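Local coordinates for protein interpain A (Prevotella intermedia, PDB 3BB7) that is the zymogen form of a probably secreted C10-family protein that probably works as a cysteine protease, caught here with its prodomain still attached, at residues L31-L36 with K70-I75; K56-V61 with D297-G302. The protein carries 1 engineered substitution. All coordinates share one frame; numbering follows the deposited sequence.

Contact 1: residues L31-L36 with K70-I75; sequences LAPELL and KPLNVI. Unlike the reference sequence in segment 70-75: N73 (reference Ser).
L31 CD2 lies against P71, 3.6 Å from its N and 3.8 Å from its CG; chi1 of -63° sets CG of L31 opposite the carbonyl carbon and sends the branch that way. Alongside, the ring of P33 crosses the L72 side chain at about a right angle, its CD 4.1 Å from L72 CB. A32 makes a smaller addition, CB lying 3.7 Å from L72 CD1. L72 suits this place because it also touches I62 and A65 of helix 49-68, so one side chain packs against both loop and helix. The P33 ring then reaches V74, CG to CG2, at the outer side. Between these apolar patches the backbones join: L72 N donates to L31 O at 2.8 Å in an almost straight bond (176°). A water bridges this same oxygen, weakly, to L72 O, which it meets at 2.8 Å. At the exposed edge K70 folds back, and NZ gives a hydrogen bond of 2.8 Å to a lone pair of P71 O. P33 and P71 restrict the two loop backbones, and a single backbone bond, flanked by apolar contacts of L31 on one side and L72 and P33 on the other, pins the post-helix loop to the prodomain turn near the surface, far from the active site.

Contact 2: residues K56-V61 with D297-G302; sequences KAIDEV and DLLNPG
L298 holds its CG between the backbone N and the carbonyl carbon (chi1 40°), an uncommon placement for leucine that turns CD1 against the tip of I58, 3.7 Å from its CD1. Next to it, L299 is the centre of an inverse gamma turn: the backbone kinks there, with a weak bond of 3.0 Å from N300 N to L298 O. L298 points at the helix, while L299 starts alongside and brings its CD2 end in, where it meets three residues of helix 49-68: CB of A57 at 4.0 Å, CD1 of I58 and CG2 of V61. The small A57 lets this methyl come close to the helix backbone, 3.9 Å from A57 O, an oxygen already engaged by V61 N within the helix. V61 crosses L299 at about a right angle and sets both its methyls near L298 O, CG1 at 3.7 Å; a beta-branched residue offers two such methyls close to its own backbone. The longer I58 reaches both leucines with CD1, while I58 CG2 and L298 CD2 pack on L36 of strand 35-39. At the polar margin E60 accepts bonds from F307 N and T308 N, and N300 O is bonded to T308 OG1, so one neighbouring loop is tied to both partners. The side chain of A57 lies about 7 Å from that of H267, the predicted catalytic proton acceptor. Between the segments, methyls meet methyls and carbonyl oxygens without any hydrogen bond, consistent with a prodomain that can probably be released on activation.

Overall arrangement
From the N terminus the chain runs through the hairpin strands to 31-36, enters strand 35-39 and then helix 49-68, which carries 56-61. Contact 1 closes the loop where the chain leaves this helix and returns at 70-75 to the turn before the strand. Contact 2 closes a far longer one, from the helix across most of the peptidase domain to 297-302. Because their segments alternate, the two closures cross rather than nest. They also touch: I75 N probably donates to D297 OD2, and L36 packs on I58. Together they join prodomain strand and helix to the loop after helix 49-68 and to the loop after strand 292-294.

Contact 1: residues L31-L36 with K70-I75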
loop_
_atom_site.group_PDB
_atom_site.type_symbol
_atom_site.label_atom_id
_atom_site.label_comp_id
_atom_site.label_asym_id
_atom_site.label_seq_id
_atom_site.Cartn_x
_atom_site.Cartn_y
_atom_site.Cartn_z
ATOM N N LEU A 31 -4.232 -3.896 27.680
ATOM C CA LEU A 31 -4.612 -4.899 26.683
ATOM C C LEU A 31 -4.035 -4.693 25.291
ATOM O O LEU A 31 -4.344 -5.465 24.373
ATOM C CB LEU A 31 -6.136 -4.971 26.583
ATOM C CG LEU A 31 -6.837 -5.424 27.869
ATOM C CD1 LEU A 31 -8.342 -5.149 27.836
ATOM C CD2 LEU A 31 -6.590 -6.905 28.106
ATOM N N ALA A 32 -3.201 -3.670 25.134
ATOM C CA ALA A 32 -2.556 -3.385 23.850
ATOM C C ALA A 32 -1.048 -3.262 24.015
ATOM O O ALA A 32 -0.575 -2.769 25.033
ATOM C CB ALA A 32 -3.086 -2.087 23.278
ATOM N N PRO A 33 -0.282 -3.670 22.982
ATOM C CA PRO A 33 1.158 -3.388 23.044
ATOM C C PRO A 33 1.375 -1.887 22.925
ATOM O O PRO A 33 0.617 -1.214 22.216
ATOM C CB PRO A 33 1.718 -4.090 21.812
ATOM C CG PRO A 33 0.560 -4.225 20.886
ATOM C CD PRO A 33 -0.677 -4.337 21.722
ATOM N N GLU A 34 2.393 -1.361 23.606
ATOM C CA GLU A 34 2.587 0.073 23.659
ATOM C C GLU A 34 2.973 0.646 22.286
ATOM O O GLU A 34 2.370 1.588 21.808
ATOM C CB GLU A 34 3.669 0.398 24.668
ATOM C CG GLU A 34 3.788 1.892 24.914
ATOM C CD GLU A 34 4.796 2.271 25.974
ATOM O OE1 GLU A 34 5.931 1.719 26.005
ATOM O OE2 GLU A 34 4.443 3.173 26.765
ATOM N N LEU A 35 4.012 0.116 21.666
ATOM C CA LEU A 35 4.430 0.701 20.402
ATOM C C LEU A 35 3.632 0.097 19.258
ATOM O O LEU A 35 3.679 -1.126 19.035
ATOM C CB LEU A 35 5.924 0.507 20.177
ATOM C CG LEU A 35 6.273 1.191 18.847
ATOM C CD1 LEU A 35 7.057 2.434 19.030
ATOM C CD2 LEU A 35 6.904 0.256 17.859
ATOM N N LEU A 36 2.927 0.958 18.526
ATOM C CA LEU A 36 2.075 0.518 17.391
ATOM C C LEU A 36 2.753 0.752 16.048
ATOM O O LEU A 36 2.474 0.048 15.081
ATOM C CB LEU A 36 0.734 1.250 17.430
ATOM C CG LEU A 36 -0.022 1.123 18.771
ATOM C CD1 LEU A 36 -1.206 2.066 18.797
ATOM C CD2 LEU A 36 -0.494 -0.314 18.942
ATOM N N LYS A 70 -10.013 -8.615 26.127
ATOM C CA LYS A 70 -9.162 -9.622 25.518
ATOM C C LYS A 70 -7.910 -8.923 25.027
ATOM O O LYS A 70 -8.003 -8.004 24.202
ATOM C CB LYS A 70 -9.889 -10.275 24.343
ATOM C CG LYS A 70 -8.999 -11.007 23.302
ATOM C CD LYS A 70 -8.806 -12.505 23.596
ATOM C CE LYS A 70 -7.449 -12.817 24.236
ATOM N NZ LYS A 70 -6.292 -12.556 23.324
ATOM N N PRO A 71 -6.736 -9.369 25.497
ATOM C CA PRO A 71 -5.506 -8.720 25.059
ATOM C C PRO A 71 -5.289 -8.864 23.564
ATOM O O PRO A 71 -5.620 -9.906 22.966
ATOM C CB PRO A 71 -4.405 -9.488 25.808
ATOM C CG PRO A 71 -5.089 -10.215 26.908
ATOM C CD PRO A 71 -6.484 -10.470 26.443
ATOM N N LEU A 72 -4.744 -7.820 22.946
ATOM C CA LEU A 72 -4.415 -7.884 21.530
ATOM C C LEU A 72 -3.237 -8.827 21.332
ATOM O O LEU A 72 -2.329 -8.892 22.164
ATOM C CB LEU A 72 -4.113 -6.490 20.942
ATOM C CG LEU A 72 -5.305 -5.535 20.850
ATOM C CD1 LEU A 72 -4.821 -4.099 20.632
ATOM C CD2 LEU A 72 -6.279 -5.957 19.714
ATOM N N ASN A 73 -3.258 -9.556 20.231
ATOM C CA ASN A 73 -2.167 -10.497 20.006
ATOM C C ASN A 73 -0.908 -9.820 19.478
ATOM O O ASN A 73 -0.968 -8.744 18.869
ATOM C CB ASN A 73 -2.605 -11.651 19.120
ATOM C CG ASN A 73 -2.920 -11.229 17.716
ATOM O OD1 ASN A 73 -2.206 -10.424 17.101
ATOM N ND2 ASN A 73 -3.985 -11.788 17.174
ATOM N N VAL A 74 0.224 -10.461 19.758
ATOM C CA VAL A 74 1.536 -10.013 19.301
ATOM C C VAL A 74 2.183 -11.244 18.676
ATOM O O VAL A 74 2.393 -12.266 19.350
ATOM C CB VAL A 74 2.395 -9.515 20.472
ATOM C CG1 VAL A 74 3.767 -9.139 19.977
ATOM C CG2 VAL A 74 1.730 -8.313 21.117
ATOM N N ILE A 75 2.420 -11.173 17.377
ATOM C CA ILE A 75 2.944 -12.321 16.633
ATOM C C ILE A 75 4.281 -11.898 16.063
ATOM O O ILE A 75 4.365 -10.879 15.333
ATOM C CB ILE A 75 1.971 -12.719 15.507
ATOM C CG1 ILE A 75 0.623 -13.147 16.082
ATOM C CG2 ILE A 75 2.560 -13.837 14.657
ATOM C CD1 ILE A 75 -0.452 -13.304 15.018
HETATM O O HOH W 1 -1.452 -6.865 23.899
#

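Contact 2: residues K56-V61 with D297-G302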
loop_
_atom_site.group_PDB
_atom_site.type_symbol
_atom_site.label_atom_id
_atom_site.label_comp_id
_atom_site.label_asym_id
_atom_site.label_seq_id
_atom_site.Cartn_x
_atom_site.Cartn_y
_atom_site.Cartn_z
ATOM N N LYS A 56 -7.535 4.442 11.916
ATOM C CA LYS A 56 -8.939 4.089 12.238
ATOM C C LYS A 56 -9.068 2.614 12.660
ATOM O O LYS A 56 -9.762 2.289 13.634
ATOM C CB LYS A 56 -9.847 4.408 11.043
ATOM C CG LYS A 56 -10.012 5.919 10.801
ATOM C CD LYS A 56 -11.101 6.212 9.783
ATOM C CE LYS A 56 -11.622 7.644 9.942
ATOM N NZ LYS A 56 -12.923 7.892 9.217
ATOM N N ALA A 57 -8.369 1.735 11.949
ATOM C CA ALA A 57 -8.331 0.302 12.263
ATOM C C ALA A 57 -7.680 0.039 13.644
ATOM O O ALA A 57 -8.195 -0.762 14.435
ATOM C CB ALA A 57 -7.567 -0.434 11.165
ATOM N N ILE A 58 -6.599 0.755 13.948
ATOM C CA ILE A 58 -5.971 0.661 15.279
ATOM C C ILE A 58 -6.948 1.077 16.372
ATOM O O ILE A 58 -7.142 0.357 17.362
ATOM C CB ILE A 58 -4.688 1.532 15.293
ATOM C CG1 ILE A 58 -3.560 0.872 14.474
ATOM C CG2 ILE A 58 -4.224 1.869 16.716
ATOM C CD1 ILE A 58 -2.902 -0.371 15.107
ATOM N N ASP A 59 -7.564 2.239 16.196
ATOM C CA ASP A 59 -8.561 2.719 17.160
ATOM C C ASP A 59 -9.668 1.674 17.370
ATOM O O ASP A 59 -10.018 1.382 18.512
ATOM C CB ASP A 59 -9.130 4.075 16.709
ATOM C CG ASP A 59 -10.211 4.570 17.628
ATOM O OD1 ASP A 59 -11.392 4.323 17.306
ATOM O OD2 ASP A 59 -9.876 5.172 18.679
ATOM N N GLU A 60 -10.177 1.077 16.275
ATOM C CA GLU A 60 -11.227 0.069 16.333
ATOM C C GLU A 60 -10.770 -1.157 17.117
ATOM O O GLU A 60 -11.488 -1.654 17.993
ATOM C CB GLU A 60 -11.596 -0.320 14.903
ATOM C CG GLU A 60 -12.741 -1.295 14.769
ATOM C CD GLU A 60 -12.987 -1.621 13.311
ATOM O OE1 GLU A 60 -13.940 -1.050 12.708
ATOM O OE2 GLU A 60 -12.210 -2.427 12.766
ATOM N N VAL A 61 -9.570 -1.655 16.834
ATOM C CA VAL A 61 -9.165 -2.893 17.542
ATOM C C VAL A 61 -8.854 -2.685 19.007
ATOM O O VAL A 61 -9.154 -3.551 19.839
ATOM C CB VAL A 61 -8.008 -3.685 16.851
ATOM C CG1 VAL A 61 -8.424 -4.067 15.431
ATOM C CG2 VAL A 61 -6.684 -2.951 16.845
ATOM N N ASP A 297 -0.367 -7.323 12.900
ATOM C CA ASP A 297 -0.797 -8.585 13.513
ATOM C C ASP A 297 -2.076 -8.438 14.330
ATOM O O ASP A 297 -2.982 -9.273 14.255
ATOM C CB ASP A 297 0.324 -9.225 14.356
ATOM C CG ASP A 297 0.958 -8.276 15.372
ATOM O OD1 ASP A 297 0.582 -7.084 15.491
ATOM O OD2 ASP A 297 1.872 -8.748 16.093
ATOM N N LEU A 298 -2.176 -7.336 15.057
ATOM C CA LEU A 298 -3.325 -7.095 15.929
ATOM C C LEU A 298 -4.578 -6.618 15.189
ATOM O O LEU A 298 -5.616 -6.388 15.827
ATOM C CB LEU A 298 -2.944 -6.106 17.031
ATOM C CG LEU A 298 -2.058 -4.907 16.712
ATOM C CD1 LEU A 298 -2.564 -4.054 15.578
ATOM C CD2 LEU A 298 -1.867 -4.046 17.977
ATOM N N LEU A 299 -4.515 -6.479 13.864
ATOM C CA LEU A 299 -5.712 -6.018 13.108
ATOM C C LEU A 299 -6.617 -7.201 12.704
ATOM O O LEU A 299 -6.842 -7.443 11.517
ATOM C CB LEU A 299 -5.327 -5.163 11.877
ATOM C CG LEU A 299 -4.491 -3.912 12.214
ATOM C CD1 LEU A 299 -4.154 -3.182 10.949
ATOM C CD2 LEU A 299 -5.224 -3.006 13.173
ATOM N N ASN A 300 -7.128 -7.944 13.693
ATOM C CA ASN A 300 -8.021 -9.077 13.373
ATOM C C ASN A 300 -9.292 -8.524 12.718
ATOM O O ASN A 300 -9.839 -7.537 13.190
ATOM C CB ASN A 300 -8.392 -9.831 14.662
ATOM C CG ASN A 300 -9.276 -11.040 14.411
ATOM O OD1 ASN A 300 -8.805 -12.114 14.020
ATOM N ND2 ASN A 300 -10.564 -10.863 14.604
ATOM N N PRO A 301 -9.725 -9.113 11.603
ATOM C CA PRO A 301 -10.953 -8.683 10.935
ATOM C C PRO A 301 -12.148 -8.720 11.871
ATOM O O PRO A 301 -12.294 -9.671 12.642
ATOM C CB PRO A 301 -11.105 -9.725 9.803
ATOM C CG PRO A 301 -9.741 -10.113 9.506
ATOM C CD PRO A 301 -9.016 -10.139 10.829
ATOM N N GLY A 302 -12.985 -7.690 11.828
ATOM C CA GLY A 302 -14.265 -7.714 12.586
ATOM C C GLY A 302 -15.414 -8.186 11.708
ATOM O O GLY A 302 -15.206 -9.019 10.805
#